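Local coordinates for twitching motility protein PilT (Aquifex aeolicus, PDB 2EYU) that probably works as the ATP-driven motor that retracts type IV pili in twitching motility, here as its C-terminal domain, at residues S44-I49 and V101-E106; Y66-K69 and I74-Q77; R169-I174 and M238-D243; G177-Y182 and G230-E235. The protein carries 1 engineered substitution. One frame throughout, in Å; residues are numbered along the deposited sequence.

Interaction 1: S44-I49 and V101-E106; sequences SMIDYI and VIFVGE
Ile46 holds CG1 anti to its carbonyl carbon (chi1 -69°) and then runs on extended, which carries CD1 off the helix and down to Phe103, whose CB points to the helix and whose CG stands anti to the backbone N (chi1 164°). The two side chains cross at about a right angle. A single methyl makes the touch: Ile46 CD1 lies 3.8 Å from Phe103 CD2 and 3.8 Å from Phe103 CB, so it settles at the root of the ring and approaches the ring plane obliquely. On the other side of the ring plane from that methyl, Gly105 N stands 4.2 Å above the ring, displaced toward the rim. One turn further along the helix, Ile49 also makes its touch through CD1, which comes within 4.2 Å of Val101 CG2 in a looser contact. Because Ile46 and Ile49 are three residues apart on one helical face, and Val101 and Phe103 point to the same side of their strand, the pairs match in reverse order: the helix runs roughly against the strand direction. Ile57 of strand 56-61 and Phe127 of strand 125-130 extend the apolar floor beside Val101 and Phe103, while Ile102 faces helix 87-97 across the sheet. All four touching residues are buried, and the contact is purely apolar. Helix 38-52, whose first residues belong to the probable Walker A motif, thus lies over the parallel strands of the sheet, the arrangement characteristic of the alpha/beta core of P-loop NTPases.

Interaction 2: Y66-K69 and I74-Q77; sequences YVFK and IVNQ
The ring of Phe68 and the amide of Gln77 meet with their planes 47° apart, the two side chains crossing at about a right angle; Gln77 CD approaches Phe68 CD1 to 3.8 Å, obliquely to the ring. One face of that ring carries Tyr66 CD2, 3.9 Å above the plane and shifted toward the rim. The amide of Gln77 faces two backbone groups of the loop, Tyr66 O and Phe68 N. Its NE2 is modelled 2.8 Å from Phe68 N and its OE1 3.0 Å from Tyr66 O, like facing like, so the group is probably turned over; in the reversed setting both approaches may be hydrogen bonds. Gln77 gets there on an almost straight chain (chi2 -170°). Strand 74-79 is, within this chain, the outermost strand on this side of the P-loop NTPase sheet, parallel to its neighbour 56-61, and residues 66-69 belong to the loop joining the two. Replacing Gln77 by an alanine would probably leave Tyr66 O and Phe68 N without their polar neighbour and open a gap beside the Phe68 ring. Val75, two residues back on the same strand side, spreads its methyls along Phe68: CG1 lies 4.0 Å from Phe68 CB, and CG2 lies 4.2 Å from Phe68 CD1, oblique to the ring. Beyond the loop, Phe68 leans on Ala43, Ile46 and Asp47 of helix 38-52.

Interaction 3: R169-I174 and M238-D243; sequences RLLPKI and MEASPD
Arg169 reaches along Ala240, its CG anti to the backbone N (chi1 -158°) and its chain bent at chi3 (-91°), so that the aliphatic part and the guanidinium each meet a different portion of the alanine. Arg169 CD abuts Ala240 CB at 3.5 Å, and NH1 passes 3.5 Å from Ala240 CA. The flat guanidinium then turns one face to the backbone: Ala240 O stands 3.8 Å above its plane, over the centre. From the same strand, Leu171 brings CD2 to 3.9 Å from Ala240 CB, so the small methyl of Ala240 is touched by both strand residues. Arg169 NH2 has its polar partner elsewhere, in a hydrogen bond to Asn133 OD1. With a leucine in place of Arg169, Asn133 OD1 would probably lose the Arg169 N-H and Ala240 O the positive group lying against it. Leu171 also packs on Ile232, which leads into helix 234-240. Strand 162-171 is thereby joined to the segment on that helix through a mixed contact: apolar at the methyl, and at the carbonyl probably electrostatic, since an oxygen at this height over the face is likely to feel the cation's charge only weakly and without directional bonding.

Interaction 4: G177-Y182 and G230-E235; sequences GRVLAY and GLITLE
Leu231, which packs on Val179, has its backbone N bonded to Leu226 O, and Gly230 N goes to Tyr227 O; together these bonds form the Schellman motif that ends helix 219-228. Gly230 is its C-prime residue, whose positive phi (65°) glycine adopts most easily. The turn sends the chain back past strand 179-185, where Val179 receives it. The valine divides its two methyls between neighbouring residues. Its CG2, set anti to the backbone N, comes to 4.2 Å from Leu231 CD1, a loose approach. Its CG1, lodged between the backbone N and the carbonyl carbon (chi1 65°), presses closer, 3.7 Å from Ile232 CG2. Val179 and Ile232 cross at about a right angle, branch against branch. Ile232 is buried and Leu231 only partly, so the closer contact is also the deeper one. Leu226 of helix 219-228 packs on both Val179 and Ile232, and Leu171 of the adjoining antiparallel strand packs on Val179, adding to an apolar cluster. Residues 230-233 thus link two helices, 219-228 and 234-240, while resting on the hairpin formed by strands 162-171 and 179-185. Chemically the contact is methyl against methyl, with nothing directional between the segments; its hold probably comes from burial and fit, while the backbone bonds of the helix end are likely to help fix where Leu231 falls.

How the interactions relate
The four contacts form two pairs on one sheet. Interactions 1 and 2 have centres 9 Å apart and meet at Ile46: its CD1 serves interaction 1, while its CG2 lies 3.6 Å from Phe68 CZ of interaction 2, and Asp47 CB lies 3.5 Å from Phe68 CE2. Interactions 3 and 4, with centres 6 Å apart, sit on adjoining antiparallel strands near the other border of the sheet and both lean on the chain around helix 234-240. The pairs do not touch; centres of interactions 1 and 3 are 25 Å apart. Helix 38-52 of interaction 1 begins at the probable Walker A loop, and the side chains of Phe103, Tyr66 and Arg169 lie near that loop without touching it.

Interaction 1: S44-I49 and V101-E106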
loop_
_atom_site.group_PDB
_atom_site.type_symbol
_atom_site.label_atom_id
_atom_site.label_comp_id
_atom_site.label_asym_id
_atom_site.label_seq_id
_atom_site.Cartn_x
_atom_site.Cartn_y
_atom_site.Cartn_z
ATOM N N SER A 44 0.499 -0.266 11.886
ATOM C CA SER A 44 -0.049 0.922 12.517
ATOM C C SER A 44 -1.484 1.188 12.048
ATOM O O SER A 44 -2.317 1.628 12.852
ATOM C CB SER A 44 0.796 2.159 12.226
ATOM O OG SER A 44 0.023 3.317 12.579
HETATM N N MSE A 45 -1.754 0.946 10.772
HETATM C CA MSE A 45 -3.089 1.136 10.197
HETATM C C MSE A 45 -4.041 0.059 10.664
HETATM O O MSE A 45 -5.203 0.300 11.011
HETATM C CB MSE A 45 -3.083 1.098 8.670
HETATM C CG MSE A 45 -2.306 2.169 7.950
HETATM SE SE MSE A 45 -2.285 1.960 6.032
HETATM C CE MSE A 45 -4.202 2.219 5.919
ATOM N N ILE A 46 -3.632 -1.207 10.710
ATOM C CA ILE A 46 -4.533 -2.212 11.265
ATOM C C ILE A 46 -4.777 -1.986 12.745
ATOM O O ILE A 46 -5.869 -2.144 13.297
ATOM C CB ILE A 46 -3.939 -3.615 11.024
ATOM C CG1 ILE A 46 -3.938 -4.046 9.551
ATOM C CG2 ILE A 46 -4.621 -4.660 11.893
ATOM C CD1 ILE A 46 -3.170 -5.351 9.387
ATOM N N ASP A 47 -3.728 -1.596 13.481
ATOM C CA ASP A 47 -3.933 -1.396 14.913
ATOM C C ASP A 47 -4.877 -0.226 15.209
ATOM O O ASP A 47 -5.475 -0.259 16.281
ATOM C CB ASP A 47 -2.619 -1.158 15.666
ATOM C CG ASP A 47 -2.826 -1.307 17.166
ATOM O OD1 ASP A 47 -2.564 -0.328 17.893
ATOM O OD2 ASP A 47 -3.260 -2.393 17.603
ATOM N N TYR A 48 -5.001 0.730 14.300
ATOM C CA TYR A 48 -6.017 1.765 14.341
ATOM C C TYR A 48 -7.393 1.115 14.307
ATOM O O TYR A 48 -8.278 1.447 15.092
ATOM C CB TYR A 48 -5.936 2.741 13.162
ATOM C CG TYR A 48 -7.078 3.742 13.087
ATOM C CD1 TYR A 48 -7.224 4.788 13.974
ATOM C CD2 TYR A 48 -8.047 3.617 12.093
ATOM C CE1 TYR A 48 -8.273 5.694 13.899
ATOM C CE2 TYR A 48 -9.095 4.508 12.006
ATOM C CZ TYR A 48 -9.216 5.549 12.906
ATOM O OH TYR A 48 -10.268 6.419 12.789
ATOM N N ILE A 49 -7.530 0.218 13.333
ATOM C CA ILE A 49 -8.794 -0.497 13.203
ATOM C C ILE A 49 -9.087 -1.173 14.532
ATOM O O ILE A 49 -10.142 -0.900 15.101
ATOM C CB ILE A 49 -8.741 -1.512 12.047
ATOM C CG1 ILE A 49 -8.247 -0.935 10.720
ATOM C CG2 ILE A 49 -10.099 -2.147 11.870
ATOM C CD1 ILE A 49 -7.898 -1.968 9.668
ATOM N N VAL A 101 -11.744 -7.711 7.589
ATOM C CA VAL A 101 -10.434 -7.289 7.131
ATOM C C VAL A 101 -9.544 -8.525 6.992
ATOM O O VAL A 101 -9.580 -9.389 7.857
ATOM C CB VAL A 101 -9.735 -6.328 8.091
ATOM C CG1 VAL A 101 -8.302 -6.071 7.618
ATOM C CG2 VAL A 101 -10.459 -4.991 8.229
ATOM N N ILE A 102 -8.767 -8.589 5.924
ATOM C CA ILE A 102 -7.728 -9.608 5.842
ATOM C C ILE A 102 -6.403 -8.938 5.482
ATOM O O ILE A 102 -6.397 -8.053 4.628
ATOM C CB ILE A 102 -7.947 -10.665 4.757
ATOM C CG1 ILE A 102 -6.775 -11.639 4.607
ATOM C CG2 ILE A 102 -8.219 -9.985 3.432
ATOM C CD1 ILE A 102 -7.088 -13.055 5.042
ATOM N N PHE A 103 -5.296 -9.370 6.079
ATOM C CA PHE A 103 -4.013 -8.813 5.596
ATOM C C PHE A 103 -3.230 -10.003 5.040
ATOM O O PHE A 103 -3.034 -10.952 5.798
ATOM C CB PHE A 103 -3.333 -8.047 6.716
ATOM C CG PHE A 103 -1.858 -7.726 6.528
ATOM C CD1 PHE A 103 -1.329 -7.328 5.318
ATOM C CD2 PHE A 103 -0.998 -7.846 7.616
ATOM C CE1 PHE A 103 0.023 -7.053 5.171
ATOM C CE2 PHE A 103 0.350 -7.573 7.481
ATOM C CZ PHE A 103 0.862 -7.190 6.259
ATOM N N VAL A 104 -2.852 -9.939 3.773
ATOM C CA VAL A 104 -2.045 -10.910 3.062
ATOM C C VAL A 104 -0.612 -10.386 2.922
ATOM O O VAL A 104 -0.312 -9.463 2.160
ATOM C CB VAL A 104 -2.584 -11.250 1.665
ATOM C CG1 VAL A 104 -2.669 -10.033 0.766
ATOM C CG2 VAL A 104 -1.720 -12.321 1.013
ATOM N N GLY A 105 0.272 -11.000 3.692
ATOM C CA GLY A 105 1.632 -10.529 3.841
ATOM C C GLY A 105 2.356 -10.321 2.534
ATOM O O GLY A 105 3.131 -9.381 2.351
ATOM N N GLU A 106 2.141 -11.219 1.579
ATOM C CA GLU A 106 2.863 -11.100 0.316
ATOM C C GLU A 106 2.117 -11.845 -0.782
ATOM O O GLU A 106 1.587 -12.922 -0.514
ATOM C CB GLU A 106 4.284 -11.646 0.440
ATOM C CG GLU A 106 5.343 -10.903 -0.353
ATOM C CD GLU A 106 5.211 -9.395 -0.338
ATOM O OE1 GLU A 106 5.399 -8.766 -1.402
ATOM O OE2 GLU A 106 4.933 -8.809 0.730
#

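Interaction 2: Y66-K69 and I74-Q77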
loop_
_atom_site.group_PDB
_atom_site.type_symbol
_atom_site.label_atom_id
_atom_site.label_comp_id
_atom_site.label_asym_id
_atom_site.label_seq_id
_atom_site.Cartn_x
_atom_site.Cartn_y
_atom_site.Cartn_z
ATOM N N TYR A 66 4.637 -8.025 13.949
ATOM C CA TYR A 66 4.208 -7.250 15.136
ATOM C C TYR A 66 3.011 -7.980 15.714
ATOM O O TYR A 66 2.185 -8.496 14.944
ATOM C CB TYR A 66 3.977 -5.840 14.701
ATOM C CG TYR A 66 3.359 -4.686 15.397
ATOM C CD1 TYR A 66 3.967 -3.431 15.269
ATOM C CD2 TYR A 66 2.197 -4.747 16.157
ATOM C CE1 TYR A 66 3.448 -2.308 15.880
ATOM C CE2 TYR A 66 1.666 -3.625 16.776
ATOM C CZ TYR A 66 2.300 -2.407 16.633
ATOM O OH TYR A 66 1.797 -1.274 17.232
ATOM N N VAL A 67 2.923 -8.063 17.040
ATOM C CA VAL A 67 1.770 -8.768 17.599
ATOM C C VAL A 67 0.721 -7.774 18.069
ATOM O O VAL A 67 0.970 -6.767 18.730
ATOM C CB VAL A 67 2.128 -9.719 18.754
ATOM C CG1 VAL A 67 3.473 -10.371 18.499
ATOM C CG2 VAL A 67 2.101 -8.959 20.071
ATOM N N PHE A 68 -0.524 -8.086 17.702
ATOM C CA PHE A 68 -1.561 -7.093 18.006
ATOM C C PHE A 68 -2.210 -7.387 19.361
ATOM O O PHE A 68 -2.523 -8.554 19.588
ATOM C CB PHE A 68 -2.607 -7.086 16.895
ATOM C CG PHE A 68 -2.152 -6.325 15.656
ATOM C CD1 PHE A 68 -1.990 -6.963 14.445
ATOM C CD2 PHE A 68 -1.889 -4.970 15.741
ATOM C CE1 PHE A 68 -1.570 -6.256 13.333
ATOM C CE2 PHE A 68 -1.475 -4.255 14.639
ATOM C CZ PHE A 68 -1.319 -4.901 13.430
ATOM N N LYS A 69 -2.355 -6.331 20.139
ATOM C CA LYS A 69 -3.037 -6.205 21.415
ATOM C C LYS A 69 -4.506 -6.568 21.244
ATOM O O LYS A 69 -5.068 -6.361 20.158
ATOM C CB LYS A 69 -2.927 -4.775 21.944
ATOM C CG LYS A 69 -1.976 -4.494 23.084
ATOM C CD LYS A 69 -2.655 -3.767 24.240
ATOM C CE LYS A 69 -1.678 -2.889 25.007
ATOM N NZ LYS A 69 -1.879 -2.960 26.485
ATOM N N ILE A 74 -11.375 -8.268 16.916
ATOM C CA ILE A 74 -10.951 -9.659 17.058
ATOM C C ILE A 74 -9.964 -10.039 15.960
ATOM O O ILE A 74 -10.354 -10.200 14.801
ATOM C CB ILE A 74 -12.164 -10.603 17.070
ATOM C CG1 ILE A 74 -11.831 -12.073 16.823
ATOM C CG2 ILE A 74 -13.238 -10.125 16.106
ATOM C CD1 ILE A 74 -12.986 -12.990 17.181
ATOM N N VAL A 75 -8.694 -10.159 16.344
ATOM C CA VAL A 75 -7.582 -10.363 15.421
ATOM C C VAL A 75 -6.937 -11.732 15.498
ATOM O O VAL A 75 -6.300 -12.210 16.438
ATOM C CB VAL A 75 -6.513 -9.264 15.650
ATOM C CG1 VAL A 75 -5.792 -9.510 16.962
ATOM C CG2 VAL A 75 -5.519 -9.182 14.497
ATOM N N ASN A 76 -7.096 -12.465 14.398
ATOM C CA ASN A 76 -6.386 -13.729 14.261
ATOM C C ASN A 76 -5.176 -13.539 13.356
ATOM O O ASN A 76 -5.339 -13.127 12.207
ATOM C CB ASN A 76 -7.329 -14.796 13.708
ATOM C CG ASN A 76 -8.368 -15.190 14.739
ATOM O OD1 ASN A 76 -8.565 -14.470 15.719
ATOM N ND2 ASN A 76 -9.028 -16.324 14.532
ATOM N N GLN A 77 -3.991 -13.813 13.876
ATOM C CA GLN A 77 -2.725 -13.698 13.179
ATOM C C GLN A 77 -2.111 -15.063 12.880
ATOM O O GLN A 77 -1.779 -15.842 13.766
ATOM C CB GLN A 77 -1.719 -12.868 13.981
ATOM C CG GLN A 77 -2.146 -11.433 14.253
ATOM C CD GLN A 77 -0.998 -10.620 14.820
ATOM O OE1 GLN A 77 -0.070 -10.309 14.065
ATOM N NE2 GLN A 77 -1.030 -10.300 16.107
#

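Interaction 3: R169-I174 and M238-D243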
loop_
_atom_site.group_PDB
_atom_site.type_symbol
_atom_site.label_atom_id
_atom_site.label_comp_id
_atom_site.label_asym_id
_atom_site.label_seq_id
_atom_site.Cartn_x
_atom_site.Cartn_y
_atom_site.Cartn_z
ATOM N N ARG A 169 9.628 4.726 1.500
ATOM C CA ARG A 169 11.054 4.581 1.740
ATOM C C ARG A 169 11.393 5.342 3.027
ATOM O O ARG A 169 10.800 6.387 3.302
ATOM C CB ARG A 169 11.887 5.089 0.576
ATOM C CG ARG A 169 13.291 4.499 0.525
ATOM C CD ARG A 169 14.038 4.998 -0.704
ATOM N NE ARG A 169 13.854 4.093 -1.838
ATOM C CZ ARG A 169 14.829 3.683 -2.640
ATOM N NH1 ARG A 169 16.076 4.092 -2.444
ATOM N NH2 ARG A 169 14.552 2.860 -3.640
ATOM N N LEU A 170 12.322 4.778 3.783
ATOM C CA LEU A 170 12.814 5.366 5.019
ATOM C C LEU A 170 14.175 6.006 4.772
ATOM O O LEU A 170 15.089 5.293 4.344
ATOM C CB LEU A 170 12.901 4.294 6.109
ATOM C CG LEU A 170 11.585 3.798 6.707
ATOM C CD1 LEU A 170 11.767 2.419 7.330
ATOM C CD2 LEU A 170 11.070 4.769 7.748
ATOM N N LEU A 171 14.318 7.303 5.004
ATOM C CA LEU A 171 15.565 8.020 4.744
ATOM C C LEU A 171 16.265 8.375 6.055
ATOM O O LEU A 171 15.583 8.588 7.063
ATOM C CB LEU A 171 15.322 9.345 4.066
ATOM C CG LEU A 171 15.292 9.532 2.554
ATOM C CD1 LEU A 171 16.679 9.887 2.035
ATOM C CD2 LEU A 171 14.749 8.304 1.850
ATOM N N PRO A 172 17.583 8.503 6.061
ATOM C CA PRO A 172 18.245 9.018 7.266
ATOM C C PRO A 172 17.958 10.509 7.445
ATOM O O PRO A 172 17.333 11.068 6.547
ATOM C CB PRO A 172 19.732 8.833 6.953
ATOM C CG PRO A 172 19.792 8.912 5.465
ATOM C CD PRO A 172 18.543 8.201 4.989
ATOM N N LYS A 173 18.436 11.061 8.539
ATOM C CA LYS A 173 18.611 12.440 8.921
ATOM C C LYS A 173 18.081 12.766 10.327
ATOM O O LYS A 173 18.050 11.921 11.227
ATOM C CB LYS A 173 17.929 13.409 7.954
ATOM C CG LYS A 173 18.789 14.198 6.990
ATOM C CD LYS A 173 19.838 13.308 6.329
ATOM C CE LYS A 173 21.126 13.460 7.180
ATOM N NZ LYS A 173 20.769 14.371 8.315
ATOM N N ILE A 174 17.692 14.038 10.430
ATOM C CA ILE A 174 17.254 14.671 11.669
ATOM C C ILE A 174 15.750 14.920 11.714
ATOM O O ILE A 174 15.017 14.562 10.792
ATOM C CB ILE A 174 18.004 16.003 11.858
ATOM C CG1 ILE A 174 18.348 16.321 13.319
ATOM C CG2 ILE A 174 17.241 17.144 11.213
ATOM C CD1 ILE A 174 19.835 16.138 13.638
HETATM N N MSE A 238 18.197 12.533 -4.048
HETATM C CA MSE A 238 18.628 12.003 -5.336
HETATM C C MSE A 238 18.855 10.496 -5.301
HETATM O O MSE A 238 18.512 9.754 -6.238
HETATM C CB MSE A 238 19.920 12.714 -5.763
HETATM C CG MSE A 238 19.758 14.202 -6.042
HETATM SE SE MSE A 238 18.488 14.512 -7.472
HETATM C CE MSE A 238 19.372 13.241 -8.618
ATOM N N GLU A 239 19.435 10.002 -4.210
ATOM C CA GLU A 239 19.714 8.573 -4.087
ATOM C C GLU A 239 18.468 7.690 -4.074
ATOM O O GLU A 239 18.520 6.527 -4.478
ATOM C CB GLU A 239 20.508 8.326 -2.798
ATOM C CG GLU A 239 22.020 8.365 -2.939
ATOM C CD GLU A 239 22.749 7.599 -1.849
ATOM O OE1 GLU A 239 23.829 7.044 -2.133
ATOM O OE2 GLU A 239 22.265 7.556 -0.695
ATOM N N ALA A 240 17.344 8.202 -3.603
ATOM C CA ALA A 240 16.126 7.452 -3.337
ATOM C C ALA A 240 15.031 7.695 -4.367
ATOM O O ALA A 240 14.047 6.963 -4.469
ATOM C CB ALA A 240 15.639 7.841 -1.942
ATOM N N SER A 241 15.163 8.744 -5.156
ATOM C CA SER A 241 14.224 9.074 -6.223
ATOM C C SER A 241 14.115 7.990 -7.282
ATOM O O SER A 241 15.104 7.502 -7.829
ATOM C CB SER A 241 14.660 10.389 -6.885
ATOM O OG SER A 241 14.032 10.585 -8.132
ATOM N N PRO A 242 12.886 7.596 -7.625
ATOM C CA PRO A 242 12.673 6.630 -8.709
ATOM C C PRO A 242 12.778 7.306 -10.072
ATOM O O PRO A 242 12.511 6.717 -11.111
ATOM C CB PRO A 242 11.240 6.158 -8.482
ATOM C CG PRO A 242 10.569 7.284 -7.769
ATOM C CD PRO A 242 11.627 8.047 -7.020
ATOM N N ASP A 243 13.171 8.575 -10.069
ATOM C CA ASP A 243 13.514 9.275 -11.297
ATOM C C ASP A 243 14.237 10.575 -10.958
ATOM O O ASP A 243 13.665 11.639 -10.836
ATOM C CB ASP A 243 12.318 9.581 -12.194
ATOM C CG ASP A 243 12.773 9.552 -13.649
ATOM O OD1 ASP A 243 13.483 8.585 -14.005
ATOM O OD2 ASP A 243 12.423 10.485 -14.393
#

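Interaction 4: G177-Y182 and G230-E235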
loop_
_atom_site.group_PDB
_atom_site.type_symbol
_atom_site.label_atom_id
_atom_site.label_comp_id
_atom_site.label_asym_id
_atom_site.label_seq_id
_atom_site.Cartn_x
_atom_site.Cartn_y
_atom_site.Cartn_z
ATOM N N GLY A 177 14.480 11.161 13.605
ATOM C CA GLY A 177 15.386 10.048 13.373
ATOM C C GLY A 177 15.566 9.791 11.886
ATOM O O GLY A 177 16.274 10.528 11.199
ATOM N N ARG A 178 14.918 8.749 11.386
ATOM C CA ARG A 178 14.781 8.514 9.960
ATOM C C ARG A 178 13.532 9.253 9.497
ATOM O O ARG A 178 12.662 9.622 10.287
ATOM C CB ARG A 178 14.608 7.055 9.580
ATOM C CG ARG A 178 15.832 6.155 9.711
ATOM C CD ARG A 178 15.361 4.820 10.296
ATOM N NE ARG A 178 15.029 4.976 11.712
ATOM C CZ ARG A 178 13.855 5.269 12.248
ATOM N NH1 ARG A 178 12.782 5.462 11.488
ATOM N NH2 ARG A 178 13.732 5.375 13.569
ATOM N N VAL A 179 13.411 9.463 8.186
ATOM C CA VAL A 179 12.127 10.035 7.777
ATOM C C VAL A 179 11.497 9.146 6.706
ATOM O O VAL A 179 12.224 8.597 5.877
ATOM C CB VAL A 179 12.252 11.456 7.226
ATOM C CG1 VAL A 179 13.067 11.427 5.942
ATOM C CG2 VAL A 179 10.863 12.036 7.001
ATOM N N LEU A 180 10.169 9.050 6.769
ATOM C CA LEU A 180 9.429 8.317 5.749
ATOM C C LEU A 180 9.201 9.182 4.521
ATOM O O LEU A 180 8.591 10.253 4.665
ATOM C CB LEU A 180 8.055 7.846 6.259
ATOM C CG LEU A 180 7.715 6.407 5.866
ATOM C CD1 LEU A 180 7.924 5.465 7.048
ATOM C CD2 LEU A 180 6.291 6.327 5.339
ATOM N N ALA A 181 9.664 8.682 3.393
ATOM C CA ALA A 181 9.427 9.194 2.052
ATOM C C ALA A 181 8.427 8.231 1.393
ATOM O O ALA A 181 8.630 7.016 1.476
ATOM C CB ALA A 181 10.719 9.326 1.272
ATOM N N TYR A 182 7.370 8.788 0.821
ATOM C CA TYR A 182 6.268 8.003 0.287
ATOM C C TYR A 182 5.735 8.605 -1.009
ATOM O O TYR A 182 5.845 9.817 -1.196
ATOM C CB TYR A 182 5.093 7.933 1.275
ATOM C CG TYR A 182 4.562 9.291 1.691
ATOM C CD1 TYR A 182 3.533 9.943 1.036
ATOM C CD2 TYR A 182 5.101 9.952 2.792
ATOM C CE1 TYR A 182 3.087 11.178 1.462
ATOM C CE2 TYR A 182 4.672 11.184 3.230
ATOM C CZ TYR A 182 3.648 11.799 2.551
ATOM O OH TYR A 182 3.190 13.032 2.956
ATOM N N GLY A 230 14.704 20.788 5.009
ATOM C CA GLY A 230 15.993 20.459 5.604
ATOM C C GLY A 230 15.879 19.174 6.396
ATOM O O GLY A 230 16.541 18.930 7.407
ATOM N N LEU A 231 14.978 18.309 5.916
ATOM C CA LEU A 231 14.732 17.072 6.644
ATOM C C LEU A 231 15.619 15.932 6.151
ATOM O O LEU A 231 15.895 15.010 6.930
ATOM C CB LEU A 231 13.250 16.685 6.552
ATOM C CG LEU A 231 12.383 17.116 7.735
ATOM C CD1 LEU A 231 11.711 15.923 8.401
ATOM C CD2 LEU A 231 13.215 17.885 8.752
ATOM N N ILE A 232 16.058 15.975 4.907
ATOM C CA ILE A 232 17.052 15.053 4.359
ATOM C C ILE A 232 18.094 15.854 3.591
ATOM O O ILE A 232 17.898 17.042 3.329
ATOM C CB ILE A 232 16.444 13.995 3.414
ATOM C CG1 ILE A 232 15.243 14.477 2.609
ATOM C CG2 ILE A 232 16.076 12.725 4.180
ATOM C CD1 ILE A 232 15.558 15.104 1.274
ATOM N N THR A 233 19.189 15.226 3.187
ATOM C CA THR A 233 20.119 16.030 2.383
ATOM C C THR A 233 19.775 15.861 0.904
ATOM O O THR A 233 19.020 14.937 0.577
ATOM C CB THR A 233 21.569 15.661 2.704
ATOM O OG1 THR A 233 21.747 15.855 4.122
ATOM C CG2 THR A 233 22.571 16.584 2.032
ATOM N N LEU A 234 20.306 16.755 0.077
ATOM C CA LEU A 234 20.197 16.653 -1.371
ATOM C C LEU A 234 20.634 15.271 -1.832
ATOM O O LEU A 234 19.888 14.652 -2.593
ATOM C CB LEU A 234 21.042 17.705 -2.094
ATOM C CG LEU A 234 20.896 17.830 -3.610
ATOM C CD1 LEU A 234 19.433 17.913 -4.037
ATOM C CD2 LEU A 234 21.631 19.054 -4.135
ATOM N N GLU A 235 21.817 14.818 -1.393
ATOM C CA GLU A 235 22.331 13.544 -1.920
ATOM C C GLU A 235 21.422 12.373 -1.570
ATOM O O GLU A 235 21.231 11.416 -2.322
ATOM C CB GLU A 235 23.730 13.274 -1.385
ATOM C CG GLU A 235 24.480 14.526 -0.946
ATOM C CD GLU A 235 25.414 14.239 0.220
ATOM O OE1 GLU A 235 26.221 15.122 0.591
ATOM O OE2 GLU A 235 25.327 13.112 0.765
#